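Local coordinates for protein isomaltose glucohydrolase (Kribbella flavida, PDB 5Z3E) that hydrolyses the alpha-1,6-glucosidic linkage of isomaltose from its non-reducing end, releasing beta-D-glucose and D-glucose in intracellular carbohydrate breakdown, at residues 175-179 and 225-230; 182-186 and 230-234. The protein carries 1 engineered substitution. All coordinates share one frame; numbering follows the deposited sequence.

Interaction 1: residues 175-179 and 225-230; sequences RAGID and LRSAPW
R175 and D179, one turn apart at the start of helix 175-188, face the loop 225-230: the closest CA pairs, R175 with L225 and D179 with W230, lie 8.8 and 8.5 Å apart. In this mainly helical chain, consistent with the (alpha/alpha)6 barrel of glycoside hydrolase family 15, the loop joins helices 206-220 and 231-248 and opens with a type I beta turn from L225 to A228, closed by the bond from A228 N to L225 O. Side chains bridge the gap. W230 donates its indole NE1-H to D179 OD1 at 2.9 Å; the oxygen lies in the ring plane, whereas the indole nitrogen stands well above the carboxylate plane. R175 NE reaches D179 OD1 at 2.8 Å from the opposite face of the carboxylate, on the syn side, in a salt bridge within the helix. Two donors thus grip one carboxylate oxygen, which probably favours its charged form. CG of R175 is anti to the backbone N (chi1 169°), and a bend at chi2 (67°) carries the guanidinium across to the loop. There A228 CB sits over one guanidinium face, 3.4 Å from R175 NH2, while P229 CD lies at its edge and L225 CD2 packs against CD and NH1 of R175. With an alanine in place of R175, D179 would probably lose its charge partner and A228 the flat group it packs on. The A228 methyl also lies over the centre of one face of the W230 ring, and I178 CG2 reaches W230 CZ2 at 3.9 Å. A water accepts from R175 NH2 at 2.9 Å and donates a weak bond to S227 O, tying the guanidinium to the turn.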
loop_
_atom_site.group_PDB
_atom_site.type_symbol
_atom_site.label_atom_id
_atom_site.label_comp_id
_atom_site.label_asym_id
_atom_site.label_seq_id
_atom_site.Cartn_x
_atom_site.Cartn_y
_atom_site.Cartn_z
ATOM N N ARG A 175 -5.990 13.438 -14.803
ATOM C CA ARG A 175 -4.878 14.358 -14.619
ATOM C C ARG A 175 -5.138 15.421 -13.565
ATOM O O ARG A 175 -4.221 15.756 -12.800
ATOM C CB ARG A 175 -4.514 14.994 -15.963
ATOM C CG ARG A 175 -3.545 16.166 -15.881
ATOM C CD ARG A 175 -2.147 15.759 -15.414
ATOM N NE ARG A 175 -1.265 16.933 -15.428
ATOM C CZ ARG A 175 -0.724 17.458 -16.521
ATOM N NH1 ARG A 175 -0.761 16.807 -17.675
ATOM N NH2 ARG A 175 -0.100 18.627 -16.446
ATOM N N ALA A 176 -6.333 16.015 -13.528
ATOM C CA ALA A 176 -6.535 17.097 -12.575
ATOM C C ALA A 176 -6.444 16.577 -11.142
ATOM O O ALA A 176 -5.979 17.292 -10.250
ATOM C CB ALA A 176 -7.811 17.846 -12.858
ATOM N N GLY A 177 -6.849 15.331 -10.901
ATOM C CA GLY A 177 -6.661 14.722 -9.591
ATOM C C GLY A 177 -5.189 14.393 -9.301
ATOM O O GLY A 177 -4.704 14.639 -8.199
ATOM N N ILE A 178 -4.498 13.886 -10.320
ATOM C CA ILE A 178 -3.046 13.715 -10.223
ATOM C C ILE A 178 -2.377 15.017 -9.805
ATOM O O ILE A 178 -1.495 15.010 -8.938
ATOM C CB ILE A 178 -2.493 13.172 -11.564
ATOM C CG1 ILE A 178 -2.908 11.699 -11.746
ATOM C CG2 ILE A 178 -0.989 13.363 -11.649
ATOM C CD1 ILE A 178 -2.665 11.149 -13.134
ATOM N N ASP A 179 -2.769 16.138 -10.410
ATOM C CA ASP A 179 -2.144 17.413 -10.100
ATOM C C ASP A 179 -2.312 17.772 -8.631
ATOM O O ASP A 179 -1.380 18.318 -8.013
ATOM C CB ASP A 179 -2.740 18.525 -10.959
ATOM C CG ASP A 179 -2.309 18.510 -12.420
ATOM O OD1 ASP A 179 -1.308 17.858 -12.760
ATOM O OD2 ASP A 179 -2.975 19.223 -13.225
ATOM N N LEU A 225 3.041 12.579 -19.329
ATOM C CA LEU A 225 3.088 13.687 -18.390
ATOM C C LEU A 225 4.329 14.557 -18.546
ATOM O O LEU A 225 4.644 15.362 -17.676
ATOM C CB LEU A 225 2.957 13.144 -16.955
ATOM C CG LEU A 225 1.664 12.361 -16.705
ATOM C CD1 LEU A 225 1.684 11.654 -15.349
ATOM C CD2 LEU A 225 0.427 13.242 -16.825
ATOM N N ARG A 226 5.022 14.421 -19.680
ATOM C CA ARG A 226 6.294 15.102 -19.923
ATOM C C ARG A 226 6.208 16.605 -19.858
ATOM O O ARG A 226 7.214 17.271 -19.581
ATOM C CB ARG A 226 6.877 14.658 -21.274
ATOM C CG ARG A 226 6.031 15.021 -22.483
ATOM C CD ARG A 226 6.498 14.265 -23.730
ATOM N NE ARG A 226 7.533 15.017 -24.379
ATOM C CZ ARG A 226 8.319 14.526 -25.335
ATOM N NH1 ARG A 226 8.191 13.254 -25.719
ATOM N NH2 ARG A 226 9.207 15.351 -25.886
ATOM N N SER A 227 5.034 17.174 -20.139
ATOM C CA SER A 227 4.887 18.610 -20.169
ATOM C C SER A 227 4.234 19.168 -18.912
ATOM O O SER A 227 3.980 20.365 -18.821
ATOM C CB SER A 227 4.103 19.070 -21.404
ATOM O OG SER A 227 4.694 18.607 -22.597
ATOM N N ALA A 228 3.973 18.317 -17.919
ATOM C CA ALA A 228 3.366 18.813 -16.700
ATOM C C ALA A 228 4.300 19.814 -16.041
ATOM O O ALA A 228 5.524 19.637 -16.046
ATOM C CB ALA A 228 3.089 17.673 -15.746
ATOM N N PRO A 229 3.755 20.865 -15.416
ATOM C CA PRO A 229 4.633 21.874 -14.814
ATOM C C PRO A 229 5.536 21.344 -13.720
ATOM O O PRO A 229 6.609 21.886 -13.481
ATOM C CB PRO A 229 3.651 22.933 -14.267
ATOM C CG PRO A 229 2.390 22.332 -14.370
ATOM C CD PRO A 229 2.337 21.238 -15.336
ATOM N N TRP A 230 5.112 20.278 -13.062
ATOM C CA TRP A 230 5.819 19.646 -11.962
ATOM C C TRP A 230 6.723 18.505 -12.407
ATOM O O TRP A 230 7.311 17.831 -11.550
ATOM C CB TRP A 230 4.808 19.165 -10.906
ATOM C CG TRP A 230 3.577 18.496 -11.459
ATOM C CD1 TRP A 230 2.311 19.011 -11.435
ATOM C CD2 TRP A 230 3.468 17.222 -12.111
ATOM N NE1 TRP A 230 1.425 18.143 -11.984
ATOM C CE2 TRP A 230 2.096 17.032 -12.415
ATOM C CE3 TRP A 230 4.362 16.210 -12.449
ATOM C CZ2 TRP A 230 1.627 15.892 -13.053
ATOM C CZ3 TRP A 230 3.890 15.086 -13.086
ATOM C CH2 TRP A 230 2.528 14.939 -13.377
HETATM O O HOH W 1 0.751 20.285 -18.721
#

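Interaction 2: residues 182-186 and 230-234; sequences VDYLL and WSAAT
V182 meets the W230 indole across its face, the two side chains crossing at about a right angle, where helix 175-188 packs against the N-terminal turn of helix 231-248 in the helical barrel. A chi1 of 170° turns V182 CG1 away from the backbone N and onto the ring, 3.5 Å from W230 CG; it forms a CH-pi contact with the five-membered ring, 3.7 Å from the centroid and 19° off the ring normal. The second methyl, CG2, leans toward the six-membered ring, 4.1 Å from W230 CE2. One turn further along, L186 also crosses W230 at about a right angle, but touches the stem of the side chain: its CD1 is 4.0 Å from W230 CB and 4.1 Å from A233 CB. The other branch, CD2, lies against the backbone at A233 O and T234 CA. T234 turns its methyl CG2 to V182 CG1 at 3.8 Å, while L216 and V219 of helix 206-220 also pack on T234. D183 OD1 comes obliquely to W230 CD1 without bonding to it; the carboxylate is engaged elsewhere, in a salt bridge from OD2 to R108. The contact is therefore essentially apolar, its cohesion resting on methyl-to-indole and methyl-to-methyl packing; the T234 hydroxyl is bonded within its own helix, to S231 O, and the methyl faces the contact.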
loop_
_atom_site.group_PDB
_atom_site.type_symbol
_atom_site.label_atom_id
_atom_site.label_comp_id
_atom_site.label_asym_id
_atom_site.label_seq_id
_atom_site.Cartn_x
_atom_site.Cartn_y
_atom_site.Cartn_z
ATOM N N VAL A 182 0.094 15.470 -6.632
ATOM C CA VAL A 182 1.482 15.857 -6.820
ATOM C C VAL A 182 1.793 17.122 -6.043
ATOM O O VAL A 182 2.792 17.196 -5.325
ATOM C CB VAL A 182 1.843 16.028 -8.312
ATOM C CG1 VAL A 182 3.205 16.665 -8.457
ATOM C CG2 VAL A 182 1.802 14.700 -9.041
ATOM N N ASP A 183 0.961 18.150 -6.186
ATOM C CA ASP A 183 1.231 19.403 -5.479
ATOM C C ASP A 183 1.310 19.163 -3.972
ATOM O O ASP A 183 2.152 19.739 -3.282
ATOM C CB ASP A 183 0.154 20.438 -5.793
ATOM C CG ASP A 183 0.277 21.066 -7.178
ATOM O OD1 ASP A 183 1.343 20.980 -7.810
ATOM O OD2 ASP A 183 -0.716 21.731 -7.569
ATOM N N TYR A 184 0.399 18.349 -3.449
ATOM C CA TYR A 184 0.375 18.040 -2.022
ATOM C C TYR A 184 1.669 17.338 -1.598
ATOM O O TYR A 184 2.292 17.724 -0.597
ATOM C CB TYR A 184 -0.851 17.179 -1.756
ATOM C CG TYR A 184 -1.108 16.848 -0.303
ATOM C CD1 TYR A 184 -1.477 17.819 0.607
ATOM C CD2 TYR A 184 -1.039 15.540 0.161
ATOM C CE1 TYR A 184 -1.768 17.512 1.923
ATOM C CE2 TYR A 184 -1.343 15.212 1.467
ATOM C CZ TYR A 184 -1.723 16.197 2.348
ATOM O OH TYR A 184 -2.087 15.952 3.638
ATOM N N LEU A 185 2.070 16.306 -2.333
ATOM C CA LEU A 185 3.255 15.561 -1.960
ATOM C C LEU A 185 4.536 16.345 -2.109
ATOM O O LEU A 185 5.448 16.201 -1.294
ATOM C CB LEU A 185 3.328 14.259 -2.748
ATOM C CG LEU A 185 2.253 13.235 -2.407
ATOM C CD1 LEU A 185 2.343 12.056 -3.334
ATOM C CD2 LEU A 185 2.339 12.818 -0.951
ATOM N N LEU A 186 4.635 17.196 -3.133
ATOM C CA LEU A 186 5.843 18.002 -3.277
ATOM C C LEU A 186 6.021 18.917 -2.063
ATOM O O LEU A 186 7.141 19.210 -1.673
ATOM C CB LEU A 186 5.829 18.810 -4.569
ATOM C CG LEU A 186 5.935 18.004 -5.856
ATOM C CD1 LEU A 186 5.769 18.936 -7.039
ATOM C CD2 LEU A 186 7.245 17.261 -5.969
ATOM N N TRP A 230 5.112 20.278 -13.062
ATOM C CA TRP A 230 5.819 19.646 -11.962
ATOM C C TRP A 230 6.723 18.505 -12.407
ATOM O O TRP A 230 7.311 17.831 -11.550
ATOM C CB TRP A 230 4.808 19.165 -10.906
ATOM C CG TRP A 230 3.577 18.496 -11.459
ATOM C CD1 TRP A 230 2.311 19.011 -11.435
ATOM C CD2 TRP A 230 3.468 17.222 -12.111
ATOM N NE1 TRP A 230 1.425 18.143 -11.984
ATOM C CE2 TRP A 230 2.096 17.032 -12.415
ATOM C CE3 TRP A 230 4.362 16.210 -12.449
ATOM C CZ2 TRP A 230 1.627 15.892 -13.053
ATOM C CZ3 TRP A 230 3.890 15.086 -13.086
ATOM C CH2 TRP A 230 2.528 14.939 -13.377
ATOM N N SER A 231 6.867 18.259 -13.712
ATOM C CA SER A 231 7.590 17.089 -14.176
ATOM C C SER A 231 8.984 16.960 -13.544
ATOM O O SER A 231 9.313 15.937 -12.943
ATOM C CB SER A 231 7.692 17.105 -15.702
ATOM O OG SER A 231 8.461 16.033 -16.168
ATOM N N ALA A 232 9.828 17.962 -13.723
ATOM C CA ALA A 232 11.185 17.888 -13.190
ATOM C C ALA A 232 11.188 17.812 -11.678
ATOM O O ALA A 232 11.990 17.082 -11.071
ATOM C CB ALA A 232 11.991 19.103 -13.661
ATOM N N ALA A 233 10.330 18.596 -11.039
ATOM C CA ALA A 233 10.297 18.662 -9.589
ATOM C C ALA A 233 10.063 17.287 -8.980
ATOM O O ALA A 233 10.628 16.971 -7.931
ATOM C CB ALA A 233 9.241 19.644 -9.129
ATOM N N THR A 234 9.205 16.472 -9.609
ATOM C CA THR A 234 8.909 15.165 -9.036
ATOM C C THR A 234 10.160 14.303 -8.925
ATOM O O THR A 234 10.349 13.614 -7.925
ATOM C CB THR A 234 7.786 14.455 -9.779
ATOM O OG1 THR A 234 8.135 14.150 -11.118
ATOM C CG2 THR A 234 6.483 15.229 -9.674
#

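In the fold
Interactions 1 and 2 lie side by side, their centres 8 Å apart, and follow successive portions of helix 175-188. Their segments alternate along the chain: 175-179, 182-186, then 225-230 and 230-234, so the helix is matched by the loop and then by the start of helix 231-248. W230 belongs to both, ending the loop and leading into that helix; its polar edge serves interaction 1 and one ring face interaction 2. Helix 206-220 intervenes in sequence, and its V219 packs against W230. Both contacts lie away from the catalytic residues and the tryptophan that probably binds substrate, joining helix 175-188 to the 225-230 loop and to the start of helix 231-248.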